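Local structure of 6-O-methylguanine DNA methyltransferase (2B6C) at residues Q81-F86 and V118-T123; T127-F132 and L145-M150; K162-D167 and G180-Q185. The protein is of unproven function but, as an AlkD-like all-helical protein, probably takes part in the repair of alkylated DNA. One frame throughout, in Å; residues are numbered along the deposited sequence.

In the fold
Three contacts follow one another along an all-helical chain, in series, none nesting or crossing. Contact 1 comes first: it brings the loop after helix 69-81 against the C-terminal end of helix 104-120 and closes a loop of 31 residues that includes helix 88-94 and most of helix 104-120. Contact 2 closes a shorter loop of 12 residues, the link after helix 125-132 plus most of helix 138-146; contact 3 does the same for helices 157-166 and 173-186. Neighbours touch: Val118 of contact 1 packs on Ile128 of contact 2, and the carbonyl of Leu149 in contact 2 probably accepts a hydrogen bond from Gln185 of contact 3. Contacts 1 and 3 stay about 13 Å apart at their nearest atoms.

Contact 1 (Q81-F86 and V118-T123)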
loop_
_atom_site.group_PDB
_atom_site.type_symbol
_atom_site.label_atom_id
_atom_site.label_comp_id
_atom_site.label_asym_id
_atom_site.label_seq_id
_atom_site.Cartn_x
_atom_site.Cartn_y
_atom_site.Cartn_z
ATOM N N GLN B 81 -2.212 -7.936 4.010
ATOM C CA GLN B 81 -1.510 -6.671 4.287
ATOM C C GLN B 81 -0.098 -6.590 3.706
ATOM O O GLN B 81 0.401 -5.504 3.450
ATOM C CB GLN B 81 -1.442 -6.416 5.804
ATOM C CG GLN B 81 -2.783 -6.054 6.455
ATOM C CD GLN B 81 -3.695 -5.157 5.607
ATOM O OE1 GLN B 81 -4.613 -5.640 4.921
ATOM N NE2 GLN B 81 -3.461 -3.856 5.666
ATOM N N ASN B 82 0.554 -7.735 3.549
ATOM C CA ASN B 82 1.920 -7.803 3.068
ATOM C C ASN B 82 1.995 -8.369 1.648
ATOM O O ASN B 82 3.044 -8.850 1.219
ATOM C CB ASN B 82 2.771 -8.642 4.036
ATOM C CG ASN B 82 2.937 -7.960 5.386
ATOM O OD1 ASN B 82 3.845 -7.144 5.567
ATOM N ND2 ASN B 82 2.053 -8.279 6.340
ATOM N N VAL B 83 0.884 -8.285 0.919
ATOM C CA VAL B 83 0.735 -8.908 -0.398
ATOM C C VAL B 83 1.885 -8.540 -1.376
ATOM O O VAL B 83 2.405 -9.412 -2.075
ATOM C CB VAL B 83 -0.695 -8.600 -0.997
ATOM C CG1 VAL B 83 -0.924 -7.076 -1.223
ATOM C CG2 VAL B 83 -1.015 -9.434 -2.233
ATOM N N GLN B 84 2.292 -7.270 -1.367
ATOM C CA GLN B 84 3.386 -6.753 -2.184
ATOM C C GLN B 84 4.754 -7.370 -1.907
ATOM O O GLN B 84 5.605 -7.370 -2.795
ATOM C CB GLN B 84 3.492 -5.239 -2.037
ATOM C CG GLN B 84 2.333 -4.541 -2.633
ATOM C CD GLN B 84 2.584 -3.065 -2.800
ATOM O OE1 GLN B 84 2.427 -2.276 -1.861
ATOM N NE2 GLN B 84 2.955 -2.676 -4.014
ATOM N N ARG B 85 4.947 -7.882 -0.693
ATOM C CA ARG B 85 6.204 -8.477 -0.247
ATOM C C ARG B 85 6.477 -9.892 -0.777
ATOM O O ARG B 85 7.617 -10.372 -0.709
ATOM C CB ARG B 85 6.271 -8.492 1.293
ATOM C CG ARG B 85 6.250 -7.085 1.933
ATOM C CD ARG B 85 6.421 -7.196 3.461
ATOM N NE ARG B 85 7.691 -7.842 3.771
ATOM C CZ ARG B 85 8.079 -8.285 4.959
ATOM N NH1 ARG B 85 7.303 -8.161 6.034
ATOM N NH2 ARG B 85 9.265 -8.863 5.070
ATOM N N PHE B 86 5.447 -10.561 -1.309
ATOM C CA PHE B 86 5.635 -11.937 -1.764
ATOM C C PHE B 86 6.039 -12.061 -3.226
ATOM O O PHE B 86 5.418 -11.465 -4.100
ATOM C CB PHE B 86 4.399 -12.792 -1.485
ATOM C CG PHE B 86 3.961 -12.738 -0.072
ATOM C CD1 PHE B 86 4.761 -13.304 0.933
ATOM C CD2 PHE B 86 2.772 -12.116 0.274
ATOM C CE1 PHE B 86 4.383 -13.234 2.252
ATOM C CE2 PHE B 86 2.379 -12.041 1.633
ATOM C CZ PHE B 86 3.188 -12.609 2.595
ATOM N N VAL B 118 -2.506 -11.175 -7.866
ATOM C CA VAL B 118 -2.676 -11.167 -9.313
ATOM C C VAL B 118 -3.014 -9.741 -9.830
ATOM O O VAL B 118 -2.452 -9.311 -10.809
ATOM C CB VAL B 118 -3.750 -12.228 -9.729
ATOM C CG1 VAL B 118 -4.308 -11.941 -11.065
ATOM C CG2 VAL B 118 -3.164 -13.638 -9.683
ATOM N N ALA B 119 -3.913 -9.003 -9.170
ATOM C CA ALA B 119 -4.144 -7.584 -9.556
ATOM C C ALA B 119 -2.813 -6.799 -9.579
ATOM O O ALA B 119 -2.585 -5.956 -10.456
ATOM C CB ALA B 119 -5.133 -6.923 -8.626
ATOM N N LEU B 120 -1.925 -7.097 -8.624
ATOM C CA LEU B 120 -0.596 -6.469 -8.601
ATOM C C LEU B 120 0.400 -7.025 -9.633
ATOM O O LEU B 120 1.386 -6.376 -9.931
ATOM C CB LEU B 120 0.010 -6.562 -7.192
ATOM C CG LEU B 120 -0.777 -5.812 -6.100
ATOM C CD1 LEU B 120 -0.332 -6.269 -4.704
ATOM C CD2 LEU B 120 -0.592 -4.297 -6.267
ATOM N N HIS B 121 0.161 -8.228 -10.157
ATOM C CA HIS B 121 1.130 -8.940 -11.023
ATOM C C HIS B 121 0.357 -9.683 -12.120
ATOM O O HIS B 121 0.322 -10.937 -12.150
ATOM C CB HIS B 121 1.928 -9.976 -10.213
ATOM C CG HIS B 121 2.598 -9.421 -8.990
ATOM N ND1 HIS B 121 3.876 -8.892 -9.013
ATOM C CD2 HIS B 121 2.173 -9.327 -7.707
ATOM C CE1 HIS B 121 4.206 -8.489 -7.797
ATOM N NE2 HIS B 121 3.196 -8.756 -6.983
ATOM N N LEU B 122 -0.265 -8.905 -12.997
ATOM C CA LEU B 122 -1.277 -9.356 -13.939
ATOM C C LEU B 122 -0.754 -10.322 -14.979
ATOM O O LEU B 122 -1.510 -11.151 -15.483
ATOM C CB LEU B 122 -1.908 -8.156 -14.653
ATOM C CG LEU B 122 -3.076 -7.480 -13.928
ATOM C CD1 LEU B 122 -3.330 -6.078 -14.542
ATOM C CD2 LEU B 122 -4.340 -8.356 -13.990
ATOM N N THR B 123 0.528 -10.205 -15.307
ATOM C CA THR B 123 1.181 -11.170 -16.176
ATOM C C THR B 123 1.250 -12.583 -15.561
ATOM O O THR B 123 1.380 -13.564 -16.308
ATOM C CB THR B 123 2.600 -10.698 -16.627
ATOM O OG1 THR B 123 3.463 -10.563 -15.483
ATOM C CG2 THR B 123 2.504 -9.349 -17.374
#
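Val83 and Gln84, on the 3-10 turn that links helix 69-81 to helix 88-94, meet Leu120 near the C-terminal end of helix 104-120. The contact is small and apolar, with no hydrogen bond from one segment to the other. The CA atoms of Gln84 and Leu120 are 7.6 Å apart, and Leu120 directs its side chain into the gap. Its methyl CD1 does the touching: it lies 3.6 Å from CG1 of Val83 and 4.1 Å from CG2 of the same residue, the two side chains slanting past each other. With chi1 at 62°, CG1 lies between the valine's own N and carbonyl carbon and CG2 anti to the N, which turns both branches to the leucine methyl. CD1 also touches the aliphatic part of Gln84, CG at 3.8 Å, and here the side chains meet nearly at right angles. Beyond CG the glutamine runs on extended (chi2 -166°), which carries its amide beyond contact with the methyl.

Packing of an inter-helix turn against the end of helix 104-120, with helix 88-94 intervening in the chain, is in keeping with the helical-repeat architecture of AlkD-like proteins. The turn itself is held by the backbone bond from Arg85 N to Asn82 O, 2.9 Å. Val83 also rests on Phe113, Ser116 and Trp117 of helix 104-120, and Trp117 NE1 donates to the carbonyl of Phe86. At the dimer interface the carbonyl of Leu120 accepts a hydrogen bond from Lys46 of the second subunit, while Gln84 packs on His49 of that subunit.

Contact 2 (T127-F132 and L145-M150)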
loop_
_atom_site.group_PDB
_atom_site.type_symbol
_atom_site.label_atom_id
_atom_site.label_comp_id
_atom_site.label_asym_id
_atom_site.label_seq_id
_atom_site.Cartn_x
_atom_site.Cartn_y
_atom_site.Cartn_z
ATOM N N THR B 127 -0.571 -18.145 -14.455
ATOM C CA THR B 127 0.205 -18.995 -13.564
ATOM C C THR B 127 -0.539 -19.298 -12.253
ATOM O O THR B 127 -0.603 -20.449 -11.825
ATOM C CB THR B 127 1.566 -18.334 -13.255
ATOM O OG1 THR B 127 2.229 -18.022 -14.497
ATOM C CG2 THR B 127 2.454 -19.260 -12.459
ATOM N N ILE B 128 -1.105 -18.267 -11.626
ATOM C CA ILE B 128 -1.874 -18.449 -10.406
ATOM C C ILE B 128 -3.182 -19.204 -10.673
ATOM O O ILE B 128 -3.521 -20.140 -9.965
ATOM C CB ILE B 128 -2.151 -17.126 -9.679
ATOM C CG1 ILE B 128 -0.821 -16.404 -9.342
ATOM C CG2 ILE B 128 -3.016 -17.389 -8.409
ATOM C CD1 ILE B 128 0.295 -17.292 -8.675
ATOM N N PHE B 129 -3.905 -18.804 -11.708
ATOM C CA PHE B 129 -5.048 -19.583 -12.145
ATOM C C PHE B 129 -4.740 -21.095 -12.302
ATOM O O PHE B 129 -5.501 -21.908 -11.817
ATOM C CB PHE B 129 -5.678 -18.981 -13.401
ATOM C CG PHE B 129 -6.895 -19.750 -13.900
ATOM C CD1 PHE B 129 -6.741 -20.811 -14.793
ATOM C CD2 PHE B 129 -8.164 -19.414 -13.457
ATOM C CE1 PHE B 129 -7.855 -21.533 -15.237
ATOM C CE2 PHE B 129 -9.301 -20.112 -13.905
ATOM C CZ PHE B 129 -9.139 -21.188 -14.797
ATOM N N ALA B 130 -3.638 -21.458 -12.962
ATOM C CA ALA B 130 -3.311 -22.868 -13.195
ATOM C C ALA B 130 -2.995 -23.656 -11.914
ATOM O O ALA B 130 -3.127 -24.889 -11.916
ATOM C CB ALA B 130 -2.169 -23.019 -14.233
ATOM N N LEU B 131 -2.581 -22.964 -10.842
ATOM C CA LEU B 131 -2.378 -23.589 -9.529
ATOM C C LEU B 131 -3.670 -24.240 -9.042
ATOM O O LEU B 131 -3.668 -25.323 -8.456
ATOM C CB LEU B 131 -1.989 -22.543 -8.464
ATOM C CG LEU B 131 -0.600 -21.944 -8.380
ATOM C CD1 LEU B 131 -0.556 -20.949 -7.191
ATOM C CD2 LEU B 131 0.463 -23.060 -8.271
ATOM N N PHE B 132 -4.774 -23.549 -9.264
ATOM C CA PHE B 132 -6.059 -23.931 -8.697
ATOM C C PHE B 132 -6.964 -24.648 -9.712
ATOM O O PHE B 132 -7.851 -25.398 -9.322
ATOM C CB PHE B 132 -6.750 -22.667 -8.134
ATOM C CG PHE B 132 -6.004 -22.038 -6.991
ATOM C CD1 PHE B 132 -6.103 -22.567 -5.696
ATOM C CD2 PHE B 132 -5.185 -20.920 -7.208
ATOM C CE1 PHE B 132 -5.380 -21.988 -4.603
ATOM C CE2 PHE B 132 -4.475 -20.323 -6.140
ATOM C CZ PHE B 132 -4.571 -20.850 -4.836
ATOM N N LEU B 145 -12.348 -20.306 -9.807
ATOM C CA LEU B 145 -13.587 -19.722 -10.304
ATOM C C LEU B 145 -13.769 -18.263 -9.906
ATOM O O LEU B 145 -14.335 -17.475 -10.655
ATOM C CB LEU B 145 -14.803 -20.552 -9.856
ATOM C CG LEU B 145 -15.064 -21.857 -10.595
ATOM C CD1 LEU B 145 -16.005 -22.754 -9.768
ATOM C CD2 LEU B 145 -15.684 -21.583 -12.012
ATOM N N ASN B 146 -13.273 -17.904 -8.736
ATOM C CA ASN B 146 -13.468 -16.581 -8.200
ATOM C C ASN B 146 -12.190 -15.749 -8.165
ATOM O O ASN B 146 -12.184 -14.661 -7.609
ATOM C CB ASN B 146 -14.140 -16.682 -6.812
ATOM C CG ASN B 146 -15.598 -17.163 -6.897
ATOM O OD1 ASN B 146 -16.215 -17.205 -7.991
ATOM N ND2 ASN B 146 -16.164 -17.500 -5.746
ATOM N N LEU B 147 -11.104 -16.244 -8.764
ATOM C CA LEU B 147 -9.832 -15.507 -8.769
ATOM C C LEU B 147 -9.995 -14.097 -9.338
ATOM O O LEU B 147 -9.342 -13.150 -8.880
ATOM C CB LEU B 147 -8.760 -16.271 -9.565
ATOM C CG LEU B 147 -7.333 -15.694 -9.593
ATOM C CD1 LEU B 147 -6.769 -15.515 -8.167
ATOM C CD2 LEU B 147 -6.427 -16.563 -10.453
ATOM N N GLN B 148 -10.904 -13.958 -10.308
ATOM C CA GLN B 148 -10.983 -12.734 -11.103
ATOM C C GLN B 148 -12.161 -11.805 -10.762
ATOM O O GLN B 148 -12.410 -10.858 -11.495
ATOM C CB GLN B 148 -11.026 -13.118 -12.579
ATOM C CG GLN B 148 -9.992 -14.210 -12.943
ATOM C CD GLN B 148 -9.790 -14.307 -14.422
ATOM O OE1 GLN B 148 -9.196 -13.412 -15.036
ATOM N NE2 GLN B 148 -10.334 -15.348 -15.022
ATOM N N LEU B 149 -12.840 -12.053 -9.632
ATOM C CA LEU B 149 -14.072 -11.327 -9.249
ATOM C C LEU B 149 -13.883 -9.831 -9.217
ATOM O O LEU B 149 -14.818 -9.073 -9.476
ATOM C CB LEU B 149 -14.574 -11.753 -7.863
ATOM C CG LEU B 149 -15.180 -13.145 -7.708
ATOM C CD1 LEU B 149 -15.762 -13.367 -6.295
ATOM C CD2 LEU B 149 -16.223 -13.417 -8.755
HETATM N N MSE B 150 -12.676 -9.404 -8.854
HETATM C CA MSE B 150 -12.404 -7.984 -8.764
HETATM C C MSE B 150 -11.591 -7.459 -9.947
HETATM O O MSE B 150 -11.177 -6.325 -9.916
HETATM C CB MSE B 150 -11.723 -7.648 -7.421
HETATM C CG MSE B 150 -12.583 -8.018 -6.185
HETATM SE SE MSE B 150 -14.359 -7.203 -6.242
HETATM C CE MSE B 150 -15.432 -8.681 -5.800
#
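Phe129 and Leu147 mark the closest approach of the two backbones, with 7.1 Å between their CA atoms. Segment 127-132 is helical and belongs to helix 125-132; within it Phe132 N donates to Phe129 O at 3.1 Å. Segment 145-150 continues from helix 138-146 into a type I beta turn from Asn146 to Leu149, across which the bond from Leu149 N to Asn146 O is weak. No hydrogen bond passes between the segments; van der Waals contact joins them.

A single methyl, CD2 of Leu147, makes nearly all of that contact. CG of the leucine is anti to its backbone N (chi1 -176°), and the branch CD2 comes up against the helix backbone at Phe129, 3.6 Å from its N, and against CB of the same residue at 3.9 Å. The methyl lies at the edge of the Phe129 ring, near its plane, rather than over a face. On the neighbouring residue it reaches CG2 of Ile128 at 4.1 Å, the isoleucine and leucine side chains meeting about perpendicularly. The other branch of Ile128 turns away from Leu147. CG2 of Ile128 serves a second partner too: it stands in the plane of the Phe132 ring, at its edge, 4.0 Å from CE2 of that ring.

Helix 104-120 covers the contact, with Phe114 against Leu147 and edge-to-face with Phe132, and Trp117 against Ile128. Leu88 and Val91 of helix 88-94 pack on Ile128 as well. Everything that touches is buried: this is interior packing between consecutive helices of an alpha-helical array, consistent with the HEAT-like repeat fold known from AlkD proteins.

Contact 3 (K162-D167 and G180-Q185); sequences KAIIYD and GWSLRQ. With SO4 (sulfate ion), chain J.
Ile164 and Leu183 reach toward each other tip to tip, the end methyl CD1 of Ile164 meeting CD2 of Leu183 at 3.7 Å. Leu183 leaves its helix alongside rather than straight at Ile164, but its end swings nearer. The same CD1 lies 3.7 Å from the hydroxyl OG of Ser182, an apolar touch on a polar atom. That hydroxyl is satisfied within its own helix: a chi1 of 81° sets OG between the serine's backbone N and carbonyl carbon, and it is hydrogen-bonded to the carbonyl of Ile179. Helices 157-166 and 173-186, successive in the chain, are joined here by buried packing consistent with the helical-repeat fold of AlkD-like proteins. Leu203 covers both Ile164 and Leu183.

Arg184, its chain extended from CG to NE, takes its guanidinium to a sulfate, probably from the crystallisation liquor. NE makes two weak bonds, to O2 at 2.8 Å with a bent angle of 124°, and to O4 at 3.4 Å, long but straight and in the guanidinium plane. Tyr214 OH also binds the sulfate, and Glu210 forms a salt bridge with NH1 of Arg184.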
loop_
_atom_site.group_PDB
_atom_site.type_symbol
_atom_site.label_atom_id
_atom_site.label_comp_id
_atom_site.label_asym_id
_atom_site.label_seq_id
_atom_site.Cartn_x
_atom_site.Cartn_y
_atom_site.Cartn_z
ATOM N N LYS B 162 -13.072 -21.537 -19.175
ATOM C CA LYS B 162 -12.530 -22.886 -18.944
ATOM C C LYS B 162 -12.885 -23.453 -17.583
ATOM O O LYS B 162 -13.309 -24.616 -17.474
ATOM C CB LYS B 162 -11.003 -22.929 -19.139
ATOM C CG LYS B 162 -10.450 -24.365 -19.147
ATOM C CD LYS B 162 -8.983 -24.411 -19.579
ATOM C CE LYS B 162 -8.048 -23.853 -18.514
ATOM N NZ LYS B 162 -6.637 -24.300 -18.802
ATOM N N ALA B 163 -12.740 -22.631 -16.537
ATOM C CA ALA B 163 -13.100 -23.052 -15.182
ATOM C C ALA B 163 -14.579 -23.364 -15.032
ATOM O O ALA B 163 -14.941 -24.316 -14.322
ATOM C CB ALA B 163 -12.659 -22.056 -14.131
ATOM N N ILE B 164 -15.433 -22.578 -15.681
ATOM C CA ILE B 164 -16.875 -22.811 -15.570
ATOM C C ILE B 164 -17.237 -24.110 -16.285
ATOM O O ILE B 164 -18.019 -24.922 -15.751
ATOM C CB ILE B 164 -17.716 -21.634 -16.112
ATOM C CG1 ILE B 164 -17.508 -20.396 -15.247
ATOM C CG2 ILE B 164 -19.226 -22.015 -16.205
ATOM C CD1 ILE B 164 -17.958 -19.103 -15.874
ATOM N N ILE B 165 -16.653 -24.308 -17.473
ATOM C CA ILE B 165 -16.845 -25.533 -18.253
ATOM C C ILE B 165 -16.497 -26.766 -17.396
ATOM O O ILE B 165 -17.265 -27.744 -17.339
ATOM C CB ILE B 165 -16.034 -25.511 -19.597
ATOM C CG1 ILE B 165 -16.764 -24.689 -20.681
ATOM C CG2 ILE B 165 -15.799 -26.923 -20.113
ATOM C CD1 ILE B 165 -15.875 -24.234 -21.862
ATOM N N TYR B 166 -15.368 -26.694 -16.693
ATOM C CA TYR B 166 -14.882 -27.793 -15.878
ATOM C C TYR B 166 -15.863 -28.222 -14.785
ATOM O O TYR B 166 -16.026 -29.412 -14.539
ATOM C CB TYR B 166 -13.544 -27.418 -15.245
ATOM C CG TYR B 166 -12.861 -28.572 -14.540
ATOM C CD1 TYR B 166 -11.969 -29.422 -15.229
ATOM C CD2 TYR B 166 -13.113 -28.831 -13.191
ATOM C CE1 TYR B 166 -11.356 -30.497 -14.576
ATOM C CE2 TYR B 166 -12.505 -29.885 -12.537
ATOM C CZ TYR B 166 -11.636 -30.718 -13.223
ATOM O OH TYR B 166 -11.030 -31.751 -12.534
ATOM N N ASP B 167 -16.478 -27.252 -14.110
ATOM C CA ASP B 167 -17.349 -27.547 -12.987
ATOM C C ASP B 167 -18.802 -27.360 -13.343
ATOM O O ASP B 167 -19.638 -27.274 -12.451
ATOM C CB ASP B 167 -17.014 -26.622 -11.796
ATOM C CG ASP B 167 -15.998 -27.230 -10.865
ATOM O OD1 ASP B 167 -14.946 -26.609 -10.638
ATOM O OD2 ASP B 167 -16.230 -28.372 -10.425
ATOM N N GLY B 180 -21.907 -18.893 -10.327
ATOM C CA GLY B 180 -22.864 -17.799 -10.427
ATOM C C GLY B 180 -22.274 -16.437 -10.069
ATOM O O GLY B 180 -22.519 -15.455 -10.759
ATOM N N TRP B 181 -21.540 -16.365 -8.961
ATOM C CA TRP B 181 -20.792 -15.164 -8.585
ATOM C C TRP B 181 -19.800 -14.698 -9.661
ATOM O O TRP B 181 -19.635 -13.495 -9.879
ATOM C CB TRP B 181 -19.978 -15.440 -7.330
ATOM C CG TRP B 181 -20.668 -15.144 -5.991
ATOM C CD1 TRP B 181 -21.997 -14.794 -5.761
ATOM C CD2 TRP B 181 -20.040 -15.210 -4.695
ATOM N NE1 TRP B 181 -22.210 -14.601 -4.392
ATOM C CE2 TRP B 181 -21.038 -14.870 -3.719
ATOM C CE3 TRP B 181 -18.728 -15.530 -4.263
ATOM C CZ2 TRP B 181 -20.754 -14.833 -2.321
ATOM C CZ3 TRP B 181 -18.447 -15.510 -2.878
ATOM C CH2 TRP B 181 -19.461 -15.152 -1.925
ATOM N N SER B 182 -19.101 -15.637 -10.293
ATOM C CA SER B 182 -18.082 -15.253 -11.282
ATOM C C SER B 182 -18.781 -14.599 -12.484
ATOM O O SER B 182 -18.255 -13.646 -13.059
ATOM C CB SER B 182 -17.211 -16.431 -11.707
ATOM O OG SER B 182 -17.885 -17.212 -12.681
ATOM N N LEU B 183 -19.991 -15.073 -12.796
ATOM C CA LEU B 183 -20.776 -14.534 -13.915
ATOM C C LEU B 183 -21.439 -13.217 -13.554
ATOM O O LEU B 183 -21.363 -12.257 -14.327
ATOM C CB LEU B 183 -21.781 -15.562 -14.437
ATOM C CG LEU B 183 -21.089 -16.753 -15.102
ATOM C CD1 LEU B 183 -22.065 -17.911 -15.279
ATOM C CD2 LEU B 183 -20.370 -16.372 -16.407
ATOM N N ARG B 184 -22.036 -13.169 -12.363
ATOM C CA ARG B 184 -22.589 -11.946 -11.799
ATOM C C ARG B 184 -21.597 -10.777 -11.806
ATOM O O ARG B 184 -21.918 -9.708 -12.327
ATOM C CB ARG B 184 -23.094 -12.204 -10.382
ATOM C CG ARG B 184 -23.822 -11.077 -9.711
ATOM C CD ARG B 184 -24.136 -11.596 -8.356
ATOM N NE ARG B 184 -25.077 -10.803 -7.603
ATOM C CZ ARG B 184 -26.302 -11.185 -7.243
ATOM N NH1 ARG B 184 -26.827 -12.340 -7.637
ATOM N NH2 ARG B 184 -27.031 -10.367 -6.514
ATOM N N GLN B 185 -20.403 -10.991 -11.259
ATOM C CA GLN B 185 -19.370 -9.943 -11.204
ATOM C C GLN B 185 -18.890 -9.522 -12.578
ATOM O O GLN B 185 -18.759 -8.308 -12.869
ATOM C CB GLN B 185 -18.148 -10.424 -10.400
ATOM C CG GLN B 185 -18.330 -10.365 -8.876
ATOM C CD GLN B 185 -18.654 -8.952 -8.407
ATOM O OE1 GLN B 185 -19.758 -8.688 -7.946
ATOM N NE2 GLN B 185 -17.673 -8.045 -8.506
HETATM S S SO4 J . -23.926 -7.961 -5.520
HETATM O O1 SO4 J . -24.597 -6.980 -4.685
HETATM O O2 SO4 J . -24.501 -9.282 -5.273
HETATM O O3 SO4 J . -22.518 -7.982 -5.138
HETATM O O4 SO4 J . -24.077 -7.642 -6.936
#